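Local coordinates for chitinase (Chromobacterium violaceum, PDB 4TXG), which probably hydrolyses the glycosidic bonds of chitin as a family 18 glycoside hydrolase, with additional modules of which one is thought to bind the polysaccharide, at residues Y433-Y447 with Q696-A708. Residues are numbered along the deposited sequence; the frame is centred on the assembly and turned at random.
Sequences YGNIGYLNTDWAYHY and QFDVPTSAPANIA
Trp443 meets Ser702 in two ways, its NE1 edge turned to the carbonyl and one indole face lying under CB. From CB, CG lies anti to the backbone N (chi1 179°), which carries the indole from helix 441-448 toward the turn. CD1 lies beside Ser702 O and CA, and NE1 donates to Ser702 O at 2.8 Å, on a lone pair of the carbonyl. The N-H...O angle is 152°, the oxygen lying slightly out of the indole plane. Past the nitrogen, CE2 and CZ2 run beneath Ser702 CB, which sits 3.3 Å above the face, toward its rim, while Tyr438 CB lies over the centre of the opposite face. Tryptophan thus supplies both a flat apolar surface and one N-H for a buried carbonyl. Asn440 N-caps the same helix, its OD1 accepting from Trp443 N. The contact joins the family 18 catalytic TIM barrel, which contributes the helix and the loop before it, to the C-terminal beta-sandwich, whose strand 694-700 ends in a type I turn from Pro700 to Ala703. Serine is small enough to approach the helix closely, with OG 3.6 Å from Tyr447 CA, and its hydroxyl is hydrogen-bonded to Pro762 O. Thr701 OG1 lies obliquely to the His446 ring, 3.6 Å from ND1, but its hydrogen bond is with Gly732 O. Ile436 suits its place by its long apolar branch, whose CD1 packs 3.6 Å from Pro704 CA. The rigid proline ring brings Pro704 CG within 3.3 Å of Tyr433 O.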
loop_
_atom_site.group_PDB
_atom_site.type_symbol
_atom_site.label_atom_id
_atom_site.label_comp_id
_atom_site.label_asym_id
_atom_site.label_seq_id
_atom_site.Cartn_x
_atom_site.Cartn_y
_atom_site.Cartn_z
ATOM N N TYR A 433 21.837 -6.279 11.049
ATOM C CA TYR A 433 20.891 -6.162 9.939
ATOM C C TYR A 433 21.166 -7.171 8.819
ATOM O O TYR A 433 20.396 -7.275 7.868
ATOM C CB TYR A 433 20.901 -4.743 9.386
ATOM C CG TYR A 433 20.006 -3.778 10.140
ATOM C CD1 TYR A 433 20.034 -3.702 11.527
ATOM C CD2 TYR A 433 19.143 -2.928 9.460
ATOM C CE1 TYR A 433 19.216 -2.808 12.215
ATOM C CE2 TYR A 433 18.329 -2.032 10.146
ATOM C CZ TYR A 433 18.366 -1.980 11.511
ATOM O OH TYR A 433 17.555 -1.079 12.172
ATOM N N GLY A 434 22.254 -7.925 8.947
ATOM C CA GLY A 434 22.530 -9.030 8.041
ATOM C C GLY A 434 22.556 -8.666 6.565
ATOM O O GLY A 434 22.122 -9.451 5.717
ATOM N N ASN A 435 23.066 -7.474 6.275
ATOM C CA ASN A 435 23.136 -6.918 4.920
ATOM C C ASN A 435 21.819 -6.918 4.153
ATOM O O ASN A 435 21.793 -7.078 2.928
ATOM C CB ASN A 435 24.193 -7.641 4.110
ATOM C CG ASN A 435 25.588 -7.231 4.517
ATOM O OD1 ASN A 435 26.246 -7.937 5.273
ATOM N ND2 ASN A 435 26.030 -6.055 4.052
ATOM N N ILE A 436 20.733 -6.708 4.883
ATOM C CA ILE A 436 19.433 -6.500 4.267
ATOM C C ILE A 436 19.155 -5.009 4.137
ATOM O O ILE A 436 19.087 -4.302 5.140
ATOM C CB ILE A 436 18.322 -7.169 5.084
ATOM C CG1 ILE A 436 18.547 -8.692 5.088
ATOM C CG2 ILE A 436 16.937 -6.808 4.520
ATOM C CD1 ILE A 436 17.437 -9.477 5.728
ATOM N N GLY A 437 19.013 -4.531 2.902
ATOM C CA GLY A 437 18.585 -3.156 2.663
ATOM C C GLY A 437 17.093 -3.134 2.369
ATOM O O GLY A 437 16.617 -3.984 1.630
ATOM N N TYR A 438 16.352 -2.173 2.922
ATOM C CA TYR A 438 14.888 -2.300 2.928
ATOM C C TYR A 438 14.101 -1.279 2.107
ATOM O O TYR A 438 12.879 -1.387 2.028
ATOM C CB TYR A 438 14.366 -2.261 4.371
ATOM C CG TYR A 438 14.793 -1.034 5.132
ATOM C CD1 TYR A 438 14.058 0.144 5.062
ATOM C CD2 TYR A 438 15.942 -1.051 5.908
ATOM C CE1 TYR A 438 14.462 1.275 5.750
ATOM C CE2 TYR A 438 16.346 0.069 6.602
ATOM C CZ TYR A 438 15.606 1.223 6.521
ATOM O OH TYR A 438 16.024 2.335 7.215
ATOM N N LEU A 439 14.767 -0.297 1.499
ATOM C CA LEU A 439 14.046 0.732 0.743
ATOM C C LEU A 439 13.786 0.265 -0.685
ATOM O O LEU A 439 14.296 0.841 -1.652
ATOM C CB LEU A 439 14.823 2.061 0.732
ATOM C CG LEU A 439 14.789 2.870 2.031
ATOM C CD1 LEU A 439 15.542 4.183 1.879
ATOM C CD2 LEU A 439 13.343 3.125 2.455
ATOM N N ASN A 440 12.993 -0.786 -0.819
ATOM C CA ASN A 440 12.722 -1.336 -2.139
ATOM C C ASN A 440 11.453 -2.170 -2.132
ATOM O O ASN A 440 11.010 -2.636 -1.088
ATOM C CB ASN A 440 13.916 -2.169 -2.630
ATOM C CG ASN A 440 14.279 -3.291 -1.664
ATOM O OD1 ASN A 440 13.728 -4.384 -1.743
ATOM N ND2 ASN A 440 15.203 -3.019 -0.742
ATOM N N THR A 441 10.874 -2.327 -3.317
ATOM C CA THR A 441 9.600 -3.010 -3.514
ATOM C C THR A 441 9.640 -4.455 -3.029
ATOM O O THR A 441 8.702 -4.932 -2.377
ATOM C CB THR A 441 9.225 -2.965 -5.011
ATOM O OG1 THR A 441 9.154 -1.591 -5.419
ATOM C CG2 THR A 441 7.877 -3.641 -5.279
ATOM N N ASP A 442 10.741 -5.134 -3.328
ATOM C CA ASP A 442 10.904 -6.545 -2.974
ATOM C C ASP A 442 10.849 -6.716 -1.457
ATOM O O ASP A 442 10.211 -7.657 -0.962
ATOM C CB ASP A 442 12.226 -7.082 -3.548
ATOM C CG ASP A 442 12.461 -8.549 -3.244
ATOM O OD1 ASP A 442 12.011 -9.418 -4.027
ATOM O OD2 ASP A 442 13.129 -8.840 -2.228
ATOM N N TRP A 443 11.479 -5.799 -0.719
ATOM C CA TRP A 443 11.504 -5.913 0.745
ATOM C C TRP A 443 10.097 -5.722 1.297
ATOM O O TRP A 443 9.640 -6.485 2.158
ATOM C CB TRP A 443 12.468 -4.892 1.388
ATOM C CG TRP A 443 12.469 -5.010 2.897
ATOM C CD1 TRP A 443 13.285 -5.792 3.661
ATOM C CD2 TRP A 443 11.572 -4.357 3.805
ATOM N NE1 TRP A 443 12.962 -5.656 4.996
ATOM C CE2 TRP A 443 11.913 -4.777 5.109
ATOM C CE3 TRP A 443 10.522 -3.439 3.641
ATOM C CZ2 TRP A 443 11.239 -4.324 6.246
ATOM C CZ3 TRP A 443 9.840 -2.992 4.769
ATOM C CH2 TRP A 443 10.205 -3.436 6.061
ATOM N N ALA A 444 9.403 -4.702 0.794
ATOM C CA ALA A 444 8.049 -4.402 1.257
ATOM C C ALA A 444 7.087 -5.557 0.983
ATOM O O ALA A 444 6.253 -5.891 1.822
ATOM C CB ALA A 444 7.541 -3.123 0.601
ATOM N N TYR A 445 7.176 -6.151 -0.206
ATOM C CA TYR A 445 6.360 -7.321 -0.509
ATOM C C TYR A 445 6.597 -8.412 0.538
ATOM O O TYR A 445 5.658 -9.004 1.090
ATOM C CB TYR A 445 6.678 -7.856 -1.909
ATOM C CG TYR A 445 6.224 -9.281 -2.118
ATOM C CD1 TYR A 445 4.873 -9.588 -2.296
ATOM C CD2 TYR A 445 7.143 -10.323 -2.125
ATOM C CE1 TYR A 445 4.457 -10.897 -2.475
ATOM C CE2 TYR A 445 6.729 -11.635 -2.311
ATOM C CZ TYR A 445 5.393 -11.912 -2.478
ATOM O OH TYR A 445 4.989 -13.224 -2.651
ATOM N N HIS A 446 7.863 -8.678 0.815
ATOM C CA HIS A 446 8.193 -9.753 1.737
ATOM C C HIS A 446 7.769 -9.429 3.163
ATOM O O HIS A 446 7.411 -10.339 3.924
ATOM C CB HIS A 446 9.682 -10.073 1.647
ATOM C CG HIS A 446 10.001 -10.947 0.475
ATOM N ND1 HIS A 446 9.537 -12.239 0.385
ATOM C CD2 HIS A 446 10.665 -10.694 -0.678
ATOM C CE1 HIS A 446 9.934 -12.766 -0.764
ATOM N NE2 HIS A 446 10.624 -11.855 -1.422
ATOM N N TYR A 447 7.763 -8.147 3.516
ATOM C CA TYR A 447 7.200 -7.749 4.803
ATOM C C TYR A 447 5.729 -8.189 4.894
ATOM O O TYR A 447 5.311 -8.816 5.873
ATOM C CB TYR A 447 7.314 -6.217 5.020
ATOM C CG TYR A 447 6.481 -5.740 6.196
ATOM C CD1 TYR A 447 5.134 -5.422 6.034
ATOM C CD2 TYR A 447 7.025 -5.649 7.480
ATOM C CE1 TYR A 447 4.360 -5.025 7.104
ATOM C CE2 TYR A 447 6.247 -5.243 8.553
ATOM C CZ TYR A 447 4.911 -4.935 8.353
ATOM O OH TYR A 447 4.110 -4.517 9.419
ATOM N N GLN A 696 6.638 -23.922 16.154
ATOM C CA GLN A 696 7.301 -23.331 14.994
ATOM C C GLN A 696 6.375 -22.338 14.307
ATOM O O GLN A 696 5.156 -22.446 14.409
ATOM C CB GLN A 696 7.731 -24.398 13.986
ATOM C CG GLN A 696 8.833 -25.320 14.469
ATOM C CD GLN A 696 9.373 -26.204 13.357
ATOM O OE1 GLN A 696 8.964 -26.091 12.197
ATOM N NE2 GLN A 696 10.305 -27.082 13.703
ATOM N N PHE A 697 6.958 -21.369 13.614
ATOM C CA PHE A 697 6.163 -20.450 12.811
ATOM C C PHE A 697 7.057 -19.769 11.782
ATOM O O PHE A 697 8.283 -19.757 11.923
ATOM C CB PHE A 697 5.444 -19.409 13.679
ATOM C CG PHE A 697 6.313 -18.764 14.733
ATOM C CD1 PHE A 697 7.046 -17.617 14.446
ATOM C CD2 PHE A 697 6.374 -19.289 16.013
ATOM C CE1 PHE A 697 7.840 -17.014 15.414
ATOM C CE2 PHE A 697 7.165 -18.691 16.985
ATOM C CZ PHE A 697 7.901 -17.554 16.685
ATOM N N ASP A 698 6.430 -19.230 10.744
ATOM C CA ASP A 698 7.144 -18.521 9.683
ATOM C C ASP A 698 7.280 -17.039 10.003
ATOM O O ASP A 698 6.295 -16.361 10.291
ATOM C CB ASP A 698 6.424 -18.682 8.339
ATOM C CG ASP A 698 6.583 -20.064 7.745
ATOM O OD1 ASP A 698 7.577 -20.756 8.059
ATOM O OD2 ASP A 698 5.707 -20.448 6.941
ATOM N N VAL A 699 8.511 -16.546 9.953
ATOM C CA VAL A 699 8.792 -15.121 10.049
ATOM C C VAL A 699 9.182 -14.634 8.656
ATOM O O VAL A 699 10.019 -15.263 8.006
ATOM C CB VAL A 699 9.920 -14.857 11.071
ATOM C CG1 VAL A 699 10.256 -13.371 11.164
ATOM C CG2 VAL A 699 9.500 -15.405 12.436
ATOM N N PRO A 700 8.565 -13.543 8.176
ATOM C CA PRO A 700 8.926 -13.117 6.816
ATOM C C PRO A 700 10.392 -12.698 6.735
ATOM O O PRO A 700 10.972 -12.259 7.731
ATOM C CB PRO A 700 7.996 -11.929 6.554
ATOM C CG PRO A 700 7.689 -11.381 7.935
ATOM C CD PRO A 700 7.631 -12.609 8.831
ATOM N N THR A 701 10.977 -12.851 5.554
ATOM C CA THR A 701 12.390 -12.555 5.344
ATOM C C THR A 701 12.697 -11.056 5.292
ATOM O O THR A 701 13.819 -10.662 4.990
ATOM C CB THR A 701 12.884 -13.191 4.037
ATOM O OG1 THR A 701 11.965 -12.857 2.984
ATOM C CG2 THR A 701 12.972 -14.722 4.179
ATOM N N SER A 702 11.692 -10.228 5.554
ATOM C CA SER A 702 11.923 -8.800 5.753
ATOM C C SER A 702 12.863 -8.572 6.941
ATOM O O SER A 702 13.617 -7.595 6.961
ATOM C CB SER A 702 10.587 -8.056 5.962
ATOM O OG SER A 702 9.834 -8.639 7.030
ATOM N N ALA A 703 12.835 -9.484 7.917
ATOM C CA ALA A 703 13.775 -9.423 9.038
ATOM C C ALA A 703 14.893 -10.405 8.793
ATOM O O ALA A 703 14.656 -11.504 8.281
ATOM C CB ALA A 703 13.080 -9.736 10.365
ATOM N N PRO A 704 16.122 -10.019 9.153
ATOM C CA PRO A 704 17.275 -10.917 9.032
ATOM C C PRO A 704 17.051 -12.201 9.815
ATOM O O PRO A 704 16.322 -12.204 10.803
ATOM C CB PRO A 704 18.426 -10.106 9.635
ATOM C CG PRO A 704 17.988 -8.693 9.577
ATOM C CD PRO A 704 16.496 -8.689 9.666
ATOM N N ALA A 705 17.685 -13.283 9.385
ATOM C CA ALA A 705 17.402 -14.588 9.977
ATOM C C ALA A 705 18.189 -14.814 11.267
ATOM O O ALA A 705 18.694 -15.909 11.512
ATOM C CB ALA A 705 17.707 -15.695 8.967
ATOM N N ASN A 706 18.286 -13.778 12.095
ATOM C CA ASN A 706 18.982 -13.893 13.370
ATOM C C ASN A 706 18.058 -13.625 14.560
ATOM O O ASN A 706 18.519 -13.296 15.661
ATOM C CB ASN A 706 20.180 -12.945 13.407
ATOM C CG ASN A 706 19.795 -11.496 13.146
ATOM O OD1 ASN A 706 18.619 -11.158 13.061
ATOM N ND2 ASN A 706 20.797 -10.640 13.020
ATOM N N ILE A 707 16.761 -13.783 14.334
ATOM C CA ILE A 707 15.770 -13.604 15.386
ATOM C C ILE A 707 16.086 -14.518 16.575
ATOM O O ILE A 707 16.512 -15.658 16.404
ATOM C CB ILE A 707 14.352 -13.872 14.846
ATOM C CG1 ILE A 707 13.297 -13.726 15.944
ATOM C CG2 ILE A 707 14.280 -15.246 14.208
ATOM C CD1 ILE A 707 11.884 -13.541 15.390
ATOM N N ALA A 708 15.928 -13.995 17.782
ATOM C CA ALA A 708 16.287 -14.743 18.978
ATOM C C ALA A 708 15.345 -14.372 20.112
ATOM O O ALA A 708 14.486 -13.502 19.945
ATOM C CB ALA A 708 17.728 -14.466 19.362
#